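Local atomic coordinates of aspartate semialdehyde dehydrogenase (Francisella tularensis subsp. tularensis, PDB entry 4WOJ), a protein that probably catalyses the NADPH-dependent reductive dephosphorylation of L-aspartyl-4-phosphate to L-aspartate-semialdehyde, a step in lysine, methionine and threonine biosynthesis. Residues N140-L145 / S164-A169; S275-L280 / L318-N323; G20-S25 / Q352-A357. All coordinates share one frame; numbering follows the deposited sequence.

Contacts 1 and 2 lie on neighbouring strands of the mixed sheet, with centres about 10 Å apart; the backbone pair Tyr167 N to Ser277 O, at 2.9 Å, and the side-chain pair Ser164 OG to Gln278 NE2, at 2.7 Å, join them. Contact 1 holds Cys141, the predicted acyl-thioester nucleophile, and contact 2 holds His276, the predicted proton acceptor. Cys141 SG lies 3.6 Å from His276 NE2, so the two contacts meet at the probable active site. Contact 3 encloses both along the chain and borders the same site: Gln352 CG packs 3.3 Å from His276 NE2, and Gly356 O packs 3.5 Å from Cys141 CB.

Contact 1: residues N140-L145 / S164-A169; sequences NCTVSL and SSTYQA
Thr166 OG1 has two hydrogen-bond partners: it donates to Gln168 OE1 at 2.6 Å and accepts from Val268 N, just past the neighbouring strand 263-266. The bond to Gln168 OE1 lies in the carbonyl plane on a lone pair, with a C=O...donor angle of 111°, so it should limit rotation of the amide. This buried pair forms the surface that Thr142 meets. Thr142 OG1 stands 3.8 Å from Gln168 OE1, too far for a hydrogen bond, and is therefore a packing neighbour of the amide. Its methyl makes the apolar half of the contact, with Thr142 CG2 4.1 Å from Thr166 CG2, and the two threonine side chains run roughly perpendicular. With CG2 opposite the backbone N and OG1 beside that N (chi1 -71°), Thr142 divides its branches between the two partners.

The N-terminus of helix 141-149 is capped by Asn140, whose OD1 accepts from Thr142 N at 3.1 Å; this N-H approaches from above the carbonyl plane, 62° out of it. This bent capping bond covers the start of the first turn, which begins with Cys141, the predicted acyl-thioester residue. Helix 141-149 packs in this way against the end of strand 159-167, with strand 275-284 alongside and helix 242-255 beyond Asn140, while Tyr167 stacks on Tyr167 of the second subunit.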
ATOM      1  N   ASN B 140      -7.750  12.513  13.159  1.00 32.66           N
ATOM      2  CA  ASN B 140      -7.616  11.940  11.832  1.00 33.98           C
ATOM      3  C   ASN B 140      -7.592  10.417  11.967  1.00 36.01           C
ATOM      4  O   ASN B 140      -7.077   9.862  12.946  1.00 35.22           O
ATOM      5  CB  ASN B 140      -6.367  12.468  11.157  1.00 35.70           C
ATOM      6  CG  ASN B 140      -6.023  11.744   9.863  1.00 38.59           C
ATOM      7  OD1 ASN B 140      -5.156  10.873   9.838  1.00 45.47           O
ATOM      8  ND2 ASN B 140      -6.664  12.120   8.790  1.00 41.83           N
ATOM      9  N   CYS B 141      -8.186   9.763  10.986  1.00 37.28           N
ATOM     10  CA  CYS B 141      -8.399   8.327  11.015  1.00 39.97           C
ATOM     11  C   CYS B 141      -7.085   7.523  11.154  1.00 38.80           C
ATOM     12  O   CYS B 141      -7.040   6.512  11.848  1.00 39.38           O
ATOM     13  CB  CYS B 141      -9.205   7.893   9.771  1.00 42.19           C
ATOM     14  SG  CYS B 141      -8.840   8.806   8.245  1.00 50.98           S
ATOM     15  N   THR B 142      -6.029   7.971  10.489  1.00 36.90           N
ATOM     16  CA  THR B 142      -4.745   7.298  10.557  1.00 35.41           C
ATOM     17  C   THR B 142      -4.203   7.289  11.991  1.00 36.23           C
ATOM     18  O   THR B 142      -3.682   6.282  12.480  1.00 36.71           O
ATOM     19  CB  THR B 142      -3.742   7.951   9.581  1.00 37.55           C
ATOM     20  OG1 THR B 142      -4.131   7.626   8.244  1.00 35.15           O
ATOM     21  CG2 THR B 142      -2.303   7.427   9.808  1.00 39.34           C
ATOM     22  N   VAL B 143      -4.373   8.403  12.689  1.00 36.27           N
ATOM     23  CA  VAL B 143      -3.904   8.510  14.066  1.00 34.57           C
ATOM     24  C   VAL B 143      -4.753   7.619  14.991  1.00 31.66           C
ATOM     25  O   VAL B 143      -4.259   6.973  15.905  1.00 26.05           O
ATOM     26  CB  VAL B 143      -3.987   9.960  14.553  1.00 35.89           C
ATOM     27  CG1 VAL B 143      -3.035  10.165  15.714  1.00 37.52           C
ATOM     28  CG2 VAL B 143      -3.611  10.908  13.440  1.00 39.16           C
ATOM     29  N   SER B 144      -6.058   7.612  14.752  1.00 31.57           N
ATOM     30  CA  SER B 144      -6.942   6.879  15.615  1.00 29.45           C
ATOM     31  C   SER B 144      -6.660   5.420  15.498  1.00 25.99           C
ATOM     32  O   SER B 144      -6.645   4.713  16.471  1.00 23.70           O
ATOM     33  CB  SER B 144      -8.361   7.151  15.233  1.00 34.02           C
ATOM     34  OG  SER B 144      -8.660   8.419  15.750  1.00 41.22           O
ATOM     35  N   LEU B 145      -6.418   4.981  14.286  1.00 24.71           N
ATOM     36  CA  LEU B 145      -6.293   3.570  14.024  1.00 26.05           C
ATOM     37  C   LEU B 145      -4.952   3.035  14.437  1.00 26.99           C
ATOM     38  O   LEU B 145      -4.827   1.895  14.784  1.00 25.42           O
ATOM     39  CB  LEU B 145      -6.550   3.310  12.534  1.00 28.67           C
ATOM     40  CG  LEU B 145      -8.038   3.506  12.223  1.00 29.87           C
ATOM     41  CD1 LEU B 145      -8.347   3.405  10.748  1.00 30.19           C
ATOM     42  CD2 LEU B 145      -8.840   2.494  13.002  1.00 33.07           C
ATOM     43  N   SER B 164       4.976   5.171   9.647  1.00 25.94           N
ATOM     44  CA  SER B 164       3.806   4.539   9.052  1.00 25.22           C
ATOM     45  C   SER B 164       3.717   4.771   7.545  1.00 25.54           C
ATOM     46  O   SER B 164       3.842   5.892   7.071  1.00 26.75           O
ATOM     47  CB  SER B 164       2.527   5.027   9.703  1.00 27.33           C
ATOM     48  OG  SER B 164       1.367   4.618   8.946  1.00 26.66           O
ATOM     49  N   SER B 165       3.509   3.698   6.798  1.00 25.67           N
ATOM     50  CA  SER B 165       3.161   3.758   5.366  1.00 24.42           C
ATOM     51  C   SER B 165       1.716   3.261   5.237  1.00 23.46           C
ATOM     52  O   SER B 165       1.427   2.147   5.577  1.00 22.06           O
ATOM     53  CB  SER B 165       4.075   2.862   4.529  1.00 25.87           C
ATOM     54  OG  SER B 165       5.452   3.218   4.650  1.00 27.02           O
ATOM     55  N   THR B 166       0.813   4.103   4.755  1.00 22.03           N
ATOM     56  CA  THR B 166      -0.566   3.785   4.776  1.00 22.63           C
ATOM     57  C   THR B 166      -1.059   3.389   3.404  1.00 22.98           C
ATOM     58  O   THR B 166      -0.427   3.665   2.382  1.00 25.32           O
ATOM     59  CB  THR B 166      -1.442   4.928   5.264  1.00 24.98           C
ATOM     60  OG1 THR B 166      -1.628   5.863   4.202  1.00 23.28           O
ATOM     61  CG2 THR B 166      -0.819   5.610   6.478  1.00 27.21           C
ATOM     62  N   TYR B 167      -2.157   2.666   3.448  1.00 19.53           N
ATOM     63  CA  TYR B 167      -2.794   2.050   2.307  1.00 18.48           C
ATOM     64  C   TYR B 167      -4.217   2.396   2.613  1.00 17.83           C
ATOM     65  O   TYR B 167      -4.911   1.651   3.277  1.00 17.12           O
ATOM     66  CB  TYR B 167      -2.611   0.543   2.332  1.00 18.94           C
ATOM     67  CG  TYR B 167      -1.170  -0.035   2.263  1.00 18.40           C
ATOM     68  CD1 TYR B 167      -0.260   0.101   3.302  1.00 18.88           C
ATOM     69  CD2 TYR B 167      -0.776  -0.788   1.163  1.00 19.82           C
ATOM     70  CE1 TYR B 167       1.036  -0.451   3.218  1.00 18.14           C
ATOM     71  CE2 TYR B 167       0.493  -1.348   1.066  1.00 19.51           C
ATOM     72  CZ  TYR B 167       1.402  -1.174   2.099  1.00 18.95           C
ATOM     73  OH  TYR B 167       2.653  -1.737   1.930  1.00 20.25           O
ATOM     74  N   GLN B 168      -4.581   3.615   2.277  1.00 18.44           N
ATOM     75  CA  GLN B 168      -5.828   4.209   2.679  1.00 20.06           C
ATOM     76  C   GLN B 168      -6.988   4.092   1.710  1.00 21.31           C
ATOM     77  O   GLN B 168      -6.860   4.344   0.517  1.00 22.40           O
ATOM     78  CB  GLN B 168      -5.616   5.683   2.888  1.00 20.73           C
ATOM     79  CG  GLN B 168      -4.811   5.909   4.129  1.00 21.61           C
ATOM     80  CD  GLN B 168      -4.560   7.361   4.360  1.00 21.97           C
ATOM     81  OE1 GLN B 168      -3.401   7.777   4.558  1.00 22.45           O
ATOM     82  NE2 GLN B 168      -5.643   8.157   4.382  1.00 20.93           N
ATOM     83  N   ALA B 169      -8.130   3.756   2.266  1.00 21.90           N
ATOM     84  CA  ALA B 169      -9.344   3.491   1.493  1.00 22.88           C
ATOM     85  C   ALA B 169     -10.079   4.777   1.110  1.00 23.38           C
ATOM     86  O   ALA B 169      -9.889   5.854   1.674  1.00 21.37           O
ATOM     87  CB  ALA B 169     -10.253   2.593   2.287  1.00 23.35           C
TER

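Contact 2: residues S275-L280 / L318-N323; sequences SHSQAL and LTPQAN
The one-turn helix 320-323, N-capped by Thr319, lies over the beginning of strand 275-284 in the dimerisation domain, where Pro320 and Asn323 meet Ser275 and Ser277. The backbones come closest at Ser275 and Pro320, whose CA atoms are 5.1 Å apart. Ser275 packs its methylene against the root of the proline ring, with Ser275 CB 3.7 Å from Pro320 CA. Two residues on, Ser277 meets the CG-CD edge of the same ring: Ser277 OG lies 3.9 Å from Pro320 CG, a van der Waals contact in which the hydroxyl faces carbon.

The polar link is made by Ser275 OG, which donates to Asn323 OD1 at 2.8 Å. The donor is tilted 29° from the carbonyl plane, so the approach is neither flat nor perpendicular to the amide. CG of Asn323 is trans to its backbone N (chi1 170°), which turns the amide toward the strand. Because Asn323 has two deposited conformers, this bond is established for the given one alone. Ser275 OG also pairs with Ser324 OG, and Asn323 ND2 with Asp328 O.

Alternation along the strand separates two jobs. Ser275 and Ser277 point to the helix, whereas His276 between them points away from it, to the sheet face against which helix 141-149, with Cys141, packs; this is consistent with its predicted role as proton acceptor. On the helix side, Thr319 OG1 accepts from Ala322 N at 3.0 Å with an N-H...acceptor angle of 156°, and this bond closes the first turn. Gln321 turns to the second subunit, where its backbone N pairs with Asn227 of that chain, and Leu228 of the same chain packs on Ser277.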
ATOM      1  N   SER B 275     -11.569   0.251   4.857  1.00 25.91           N
ATOM      2  CA  SER B 275     -10.592  -0.067   5.840  1.00 24.44           C
ATOM      3  C   SER B 275      -9.198   0.506   5.527  1.00 25.01           C
ATOM      4  O   SER B 275      -8.716   0.356   4.408  1.00 25.89           O
ATOM      5  CB  SER B 275     -10.527  -1.561   6.005  1.00 24.29           C
ATOM      6  OG  SER B 275     -11.526  -1.957   6.911  1.00 23.85           O
ATOM      7  N   HIS B 276      -8.603   1.219   6.496  1.00 21.39           N
ATOM      8  CA  HIS B 276      -7.236   1.732   6.326  1.00 20.11           C
ATOM      9  C   HIS B 276      -6.277   0.715   6.818  1.00 16.34           C
ATOM     10  O   HIS B 276      -6.489   0.164   7.883  1.00 13.52           O
ATOM     11  CB  HIS B 276      -6.995   3.034   7.054  1.00 22.84           C
ATOM     12  CG  HIS B 276      -7.713   4.198   6.442  1.00 26.40           C
ATOM     13  ND1 HIS B 276      -8.364   4.117   5.235  1.00 27.16           N
ATOM     14  CD2 HIS B 276      -7.879   5.470   6.869  1.00 30.67           C
ATOM     15  CE1 HIS B 276      -8.904   5.285   4.945  1.00 29.42           C
ATOM     16  NE2 HIS B 276      -8.629   6.121   5.923  1.00 31.31           N
ATOM     17  N   SER B 277      -5.269   0.432   6.005  1.00 14.84           N
ATOM     18  CA  SER B 277      -4.216  -0.431   6.411  1.00 16.54           C
ATOM     19  C   SER B 277      -2.924   0.380   6.591  1.00 16.65           C
ATOM     20  O   SER B 277      -2.758   1.465   6.043  1.00 16.93           O
ATOM     21  CB  SER B 277      -4.002  -1.571   5.438  1.00 17.83           C
ATOM     22  OG  SER B 277      -5.214  -2.177   5.080  1.00 18.01           O
ATOM     23  N   GLN B 278      -2.025  -0.165   7.381  1.00 17.05           N
ATOM     24  CA  GLN B 278      -0.807   0.537   7.782  1.00 17.23           C
ATOM     25  C   GLN B 278       0.272  -0.458   8.112  1.00 17.81           C
ATOM     26  O   GLN B 278       0.086  -1.281   8.989  1.00 16.70           O
ATOM     27  CB  GLN B 278      -1.059   1.375   9.053  1.00 17.22           C
ATOM     28  CG  GLN B 278      -1.761   2.685   8.805  1.00 17.64           C
ATOM     29  CD  GLN B 278      -1.946   3.555  10.014  1.00 18.03           C
ATOM     30  OE1 GLN B 278      -2.942   3.483  10.694  1.00 18.40           O
ATOM     31  NE2 GLN B 278      -1.006   4.461  10.231  1.00 20.81           N
ATOM     32  N   ALA B 279       1.407  -0.317   7.438  1.00 18.18           N
ATOM     33  CA  ALA B 279       2.662  -0.922   7.820  1.00 18.62           C
ATOM     34  C   ALA B 279       3.457  -0.001   8.771  1.00 19.97           C
ATOM     35  O   ALA B 279       3.830   1.106   8.438  1.00 20.69           O
ATOM     36  CB  ALA B 279       3.477  -1.230   6.589  1.00 18.80           C
ATOM     37  N   LEU B 280       3.728  -0.494   9.967  1.00 20.47           N
ATOM     38  CA  LEU B 280       4.325   0.288  10.989  1.00 19.37           C
ATOM     39  C   LEU B 280       5.708  -0.216  11.217  1.00 20.05           C
ATOM     40  O   LEU B 280       5.950  -1.413  11.217  1.00 19.04           O
ATOM     41  CB  LEU B 280       3.531   0.213  12.277  1.00 20.31           C
ATOM     42  CG  LEU B 280       2.098   0.711  12.215  1.00 21.82           C
ATOM     43  CD1 LEU B 280       1.583   0.752  13.636  1.00 24.54           C
ATOM     44  CD2 LEU B 280       1.925   2.072  11.582  1.00 22.57           C
ATOM     45  N   LEU B 318      -5.951 -10.388   8.289  1.00 23.79           N
ATOM     46  CA  LEU B 318      -5.247  -9.060   8.333  1.00 22.50           C
ATOM     47  C   LEU B 318      -5.486  -8.241   7.067  1.00 22.62           C
ATOM     48  O   LEU B 318      -4.551  -7.865   6.404  1.00 21.09           O
ATOM     49  CB  LEU B 318      -3.759  -9.241   8.568  1.00 22.57           C
ATOM     50  CG  LEU B 318      -2.977  -8.031   9.067  1.00 22.47           C
ATOM     51  CD1 LEU B 318      -3.523  -7.514  10.385  1.00 22.90           C
ATOM     52  CD2 LEU B 318      -1.541  -8.454   9.261  1.00 25.66           C
ATOM     53  N   THR B 319      -6.758  -8.053   6.699  1.00 23.40           N
ATOM     54  CA  THR B 319      -7.103  -7.481   5.435  1.00 23.97           C
ATOM     55  C   THR B 319      -8.374  -6.661   5.518  1.00 25.98           C
ATOM     56  O   THR B 319      -9.172  -6.842   6.436  1.00 29.16           O
ATOM     57  CB  THR B 319      -7.327  -8.559   4.354  1.00 25.04           C
ATOM     58  OG1 THR B 319      -8.623  -9.167   4.524  1.00 28.52           O
ATOM     59  CG2 THR B 319      -6.241  -9.601   4.394  1.00 23.46           C
ATOM     60  N   PRO B 320      -8.550  -5.729   4.571  1.00 26.76           N
ATOM     61  CA  PRO B 320      -9.719  -4.888   4.488  1.00 29.26           C
ATOM     62  C   PRO B 320     -11.004  -5.700   4.332  1.00 32.82           C
ATOM     63  O   PRO B 320     -12.042  -5.370   4.934  1.00 31.03           O
ATOM     64  CB  PRO B 320      -9.461  -4.081   3.213  1.00 29.10           C
ATOM     65  CG  PRO B 320      -7.990  -3.991   3.095  1.00 27.07           C
ATOM     66  CD  PRO B 320      -7.424  -5.187   3.778  1.00 26.50           C
ATOM     67  N   GLN B 321     -10.915  -6.735   3.500  1.00 32.08           N
ATOM     68  CA  GLN B 321     -11.988  -7.673   3.332  1.00 33.54           C
ATOM     69  C   GLN B 321     -12.426  -8.168   4.679  1.00 34.39           C
ATOM     70  O   GLN B 321     -13.603  -8.175   5.011  1.00 43.22           O
ATOM     71  CB  GLN B 321     -11.524  -8.886   2.522  1.00 36.05           C
ATOM     72  CG  GLN B 321     -12.678  -9.778   2.065  1.00 38.35           C
ATOM     73  CD  GLN B 321     -12.218 -11.157   1.634  1.00 38.87           C
ATOM     74  OE1 GLN B 321     -11.468 -11.839   2.359  1.00 38.04           O
ATOM     75  NE2 GLN B 321     -12.658 -11.581   0.452  1.00 33.58           N
ATOM     76  N   ALA B 322     -11.471  -8.615   5.463  1.00 33.52           N
ATOM     77  CA  ALA B 322     -11.818  -9.246   6.719  1.00 32.15           C
ATOM     78  C   ALA B 322     -12.387  -8.266   7.733  1.00 30.32           C
ATOM     79  O   ALA B 322     -13.264  -8.606   8.488  1.00 29.98           O
ATOM     80  CB  ALA B 322     -10.594  -9.937   7.308  1.00 32.76           C
ATOM     81  N   ASN B 323     -11.865  -7.050   7.699  0.50 28.65           N
ATOM     82  CA  ASN B 323     -12.019  -6.103   8.781  0.50 27.14           C
ATOM     83  C   ASN B 323     -13.123  -5.073   8.614  0.50 26.60           C
ATOM     84  O   ASN B 323     -13.669  -4.576   9.593  0.50 27.30           O
ATOM     85  CB  ASN B 323     -10.707  -5.339   8.916  0.50 25.49           C
ATOM     86  CG  ASN B 323     -10.835  -4.177   9.840  0.50 24.42           C
ATOM     87  OD1 ASN B 323     -11.456  -3.158   9.493  0.50 21.94           O
ATOM     88  ND2 ASN B 323     -10.267  -4.321  11.045  0.50 23.92           N
TER

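Contact 3: residues G20-S25 / Q352-A357; sequences GSVLMS and QLLWGA
Val22, the third residue of 20-25, meets Leu353 and Leu354 with its two methyls. The segment starts at Gly20, whose carbonyl O accepts from Met24 N at 3.0 Å in regular helical fashion. Ser21 follows; it faces Leu199 of the second subunit, and its OG is bonded to Gly17 O, one turn back.

Val22 makes the whole contact across the segments, and its CA is 6.7 Å from that of Leu353. CG1 points away from the backbone N (chi1 170°) and lies between Leu353 O and the end of Leu354, while CG2, beside that N, goes to Leu353 CB. Val22 CG2 sits 4.0 Å from Leu353 CB, the root of the side chain, and the two side chains cross at about a right angle. Val22 CG1 is 3.9 Å from Leu353 O and also turns to the branched end of Leu354. The modelled separation from Leu354 CD2 is shorter than carbons can sit, so that detail is doubtful. No hydrogen bond crosses here; the side chains meet by apolar contact, and Val22 CG1 also lies against the Leu353 carbonyl.

Further along, Leu23 touches Arg362 of the C-terminal helix and Met24 turns to Phe53. Helix 18-30 is the first helix after strand 8-13 of the NAD-binding Rossmann domain, whereas 352-357 leads from the mixed sheet into helix 354-369. The contact therefore joins the two domains, with Leu353 also resting on Met18 and Val19 of helix 18-30, Leu354 on Arg274, and Leu199 of the second subunit against Val22 and Leu353.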
ATOM      1  N   GLY B  20     -21.816   9.565   9.310  1.00 39.43           N
ATOM      2  CA  GLY B  20     -23.115   9.819   9.951  1.00 43.23           C
ATOM      3  C   GLY B  20     -24.070   8.630   9.983  1.00 42.90           C
ATOM      4  O   GLY B  20     -24.734   8.416  10.986  1.00 45.92           O
ATOM      5  N   SER B  21     -24.131   7.840   8.921  1.00 38.83           N
ATOM      6  CA  SER B  21     -24.961   6.626   8.975  1.00 41.19           C
ATOM      7  C   SER B  21     -24.346   5.600   9.894  1.00 37.34           C
ATOM      8  O   SER B  21     -25.033   4.855  10.594  1.00 38.75           O
ATOM      9  CB  SER B  21     -25.114   5.986   7.602  1.00 42.16           C
ATOM     10  OG  SER B  21     -25.012   6.958   6.605  1.00 48.15           O
ATOM     11  N   VAL B  22     -23.021   5.538   9.878  1.00 35.54           N
ATOM     12  CA  VAL B  22     -22.343   4.553  10.683  1.00 31.36           C
ATOM     13  C   VAL B  22     -22.535   4.925  12.159  1.00 30.26           C
ATOM     14  O   VAL B  22     -22.731   4.057  13.006  1.00 29.11           O
ATOM     15  CB  VAL B  22     -20.895   4.422  10.242  1.00 34.82           C
ATOM     16  CG1 VAL B  22     -20.110   3.570  11.235  1.00 35.21           C
ATOM     17  CG2 VAL B  22     -20.866   3.797   8.840  1.00 34.68           C
ATOM     18  N   LEU B  23     -22.593   6.220  12.432  1.00 28.10           N
ATOM     19  CA  LEU B  23     -22.844   6.707  13.779  1.00 30.73           C
ATOM     20  C   LEU B  23     -24.253   6.379  14.238  1.00 31.80           C
ATOM     21  O   LEU B  23     -24.439   5.817  15.308  1.00 31.51           O
ATOM     22  CB  LEU B  23     -22.609   8.211  13.838  1.00 31.71           C
ATOM     23  CG  LEU B  23     -22.901   8.842  15.180  1.00 32.07           C
ATOM     24  CD1 LEU B  23     -21.898   8.368  16.189  1.00 32.62           C
ATOM     25  CD2 LEU B  23     -22.919  10.365  15.082  1.00 33.37           C
ATOM     26  N   MET B  24     -25.243   6.722  13.413  1.00 33.60           N
ATOM     27  CA  MET B  24     -26.632   6.359  13.679  1.00 31.52           C
ATOM     28  C   MET B  24     -26.720   4.897  13.959  1.00 29.81           C
ATOM     29  O   MET B  24     -27.261   4.478  14.972  1.00 33.22           O
ATOM     30  CB  MET B  24     -27.526   6.638  12.479  1.00 36.39           C
ATOM     31  CG  MET B  24     -27.719   8.099  12.140  1.00 36.81           C
ATOM     32  SD  MET B  24     -28.200   9.042  13.570  1.00 40.97           S
ATOM     33  CE  MET B  24     -26.671   9.942  13.864  1.00 40.78           C
ATOM     34  N   SER B  25     -26.187   4.089  13.064  1.00 28.58           N
ATOM     35  CA  SER B  25     -26.290   2.652  13.279  1.00 27.59           C
ATOM     36  C   SER B  25     -25.682   2.217  14.586  1.00 27.01           C
ATOM     37  O   SER B  25     -26.141   1.283  15.216  1.00 28.37           O
ATOM     38  CB  SER B  25     -25.614   1.891  12.173  1.00 29.81           C
ATOM     39  OG  SER B  25     -25.261   0.592  12.659  1.00 33.27           O
ATOM     40  N   GLN B 352     -12.274   2.637   8.622  1.00 22.82           N
ATOM     41  CA  GLN B 352     -12.179   4.086   8.603  1.00 24.35           C
ATOM     42  C   GLN B 352     -13.376   4.769   9.197  1.00 24.29           C
ATOM     43  O   GLN B 352     -13.235   5.764   9.904  1.00 24.40           O
ATOM     44  CB  GLN B 352     -11.963   4.585   7.171  1.00 27.41           C
ATOM     45  CG  GLN B 352     -11.700   6.066   7.063  1.00 30.49           C
ATOM     46  CD  GLN B 352     -12.927   6.858   6.700  1.00 33.82           C
ATOM     47  OE1 GLN B 352     -13.653   6.499   5.777  1.00 33.80           O
ATOM     48  NE2 GLN B 352     -13.160   7.966   7.412  1.00 35.24           N
ATOM     49  N   LEU B 353     -14.557   4.247   8.878  1.00 24.51           N
ATOM     50  CA  LEU B 353     -15.821   4.861   9.262  1.00 22.63           C
ATOM     51  C   LEU B 353     -16.161   4.732  10.724  1.00 23.19           C
ATOM     52  O   LEU B 353     -16.804   5.588  11.290  1.00 22.87           O
ATOM     53  CB  LEU B 353     -16.928   4.280   8.403  1.00 25.64           C
ATOM     54  CG  LEU B 353     -16.781   4.710   6.937  1.00 26.93           C
ATOM     55  CD1 LEU B 353     -17.751   4.009   6.025  1.00 26.68           C
ATOM     56  CD2 LEU B 353     -16.983   6.208   6.775  1.00 27.46           C
ATOM     57  N   LEU B 354     -15.714   3.668  11.360  1.00 25.02           N
ATOM     58  CA  LEU B 354     -16.062   3.398  12.744  1.00 25.59           C
ATOM     59  C   LEU B 354     -14.969   3.948  13.689  1.00 23.75           C
ATOM     60  O   LEU B 354     -15.015   5.078  14.142  1.00 22.31           O
ATOM     61  CB  LEU B 354     -16.194   1.890  12.940  1.00 26.51           C
ATOM     62  CG  LEU B 354     -17.349   1.184  12.275  1.00 29.43           C
ATOM     63  CD1 LEU B 354     -17.188  -0.317  12.248  1.00 30.36           C
ATOM     64  CD2 LEU B 354     -18.660   1.523  12.962  1.00 30.65           C
ATOM     65  N   TRP B 355     -13.973   3.160  13.981  1.00 23.24           N
ATOM     66  CA  TRP B 355     -12.912   3.674  14.889  1.00 24.74           C
ATOM     67  C   TRP B 355     -12.199   4.887  14.282  1.00 24.89           C
ATOM     68  O   TRP B 355     -11.815   5.836  14.981  1.00 27.73           O
ATOM     69  CB  TRP B 355     -11.941   2.570  15.286  1.00 23.25           C
ATOM     70  CG  TRP B 355     -12.355   1.867  16.540  1.00 20.95           C
ATOM     71  CD1 TRP B 355     -12.533   0.525  16.713  1.00 20.55           C
ATOM     72  CD2 TRP B 355     -12.664   2.474  17.784  1.00 20.18           C
ATOM     73  NE1 TRP B 355     -12.927   0.265  17.994  1.00 20.54           N
ATOM     74  CE2 TRP B 355     -13.005   1.447  18.677  1.00 19.32           C
ATOM     75  CE3 TRP B 355     -12.672   3.784  18.235  1.00 20.62           C
ATOM     76  CZ2 TRP B 355     -13.349   1.690  19.988  1.00 19.68           C
ATOM     77  CZ3 TRP B 355     -13.011   4.023  19.529  1.00 21.20           C
ATOM     78  CH2 TRP B 355     -13.351   2.987  20.399  1.00 20.55           C
ATOM     79  N   GLY B 356     -12.063   4.863  12.970  1.00 24.42           N
ATOM     80  CA  GLY B 356     -11.543   6.002  12.237  1.00 23.79           C
ATOM     81  C   GLY B 356     -12.370   7.264  12.277  1.00 26.26           C
ATOM     82  O   GLY B 356     -11.824   8.349  12.116  1.00 24.81           O
ATOM     83  N   ALA B 357     -13.701   7.158  12.381  1.00 27.83           N
ATOM     84  CA  ALA B 357     -14.499   8.387  12.328  1.00 24.05           C
ATOM     85  C   ALA B 357     -15.613   8.446  13.357  1.00 23.98           C
ATOM     86  O   ALA B 357     -15.578   9.268  14.252  1.00 24.52           O
ATOM     87  CB  ALA B 357     -15.030   8.596  10.923  1.00 22.92           C
TER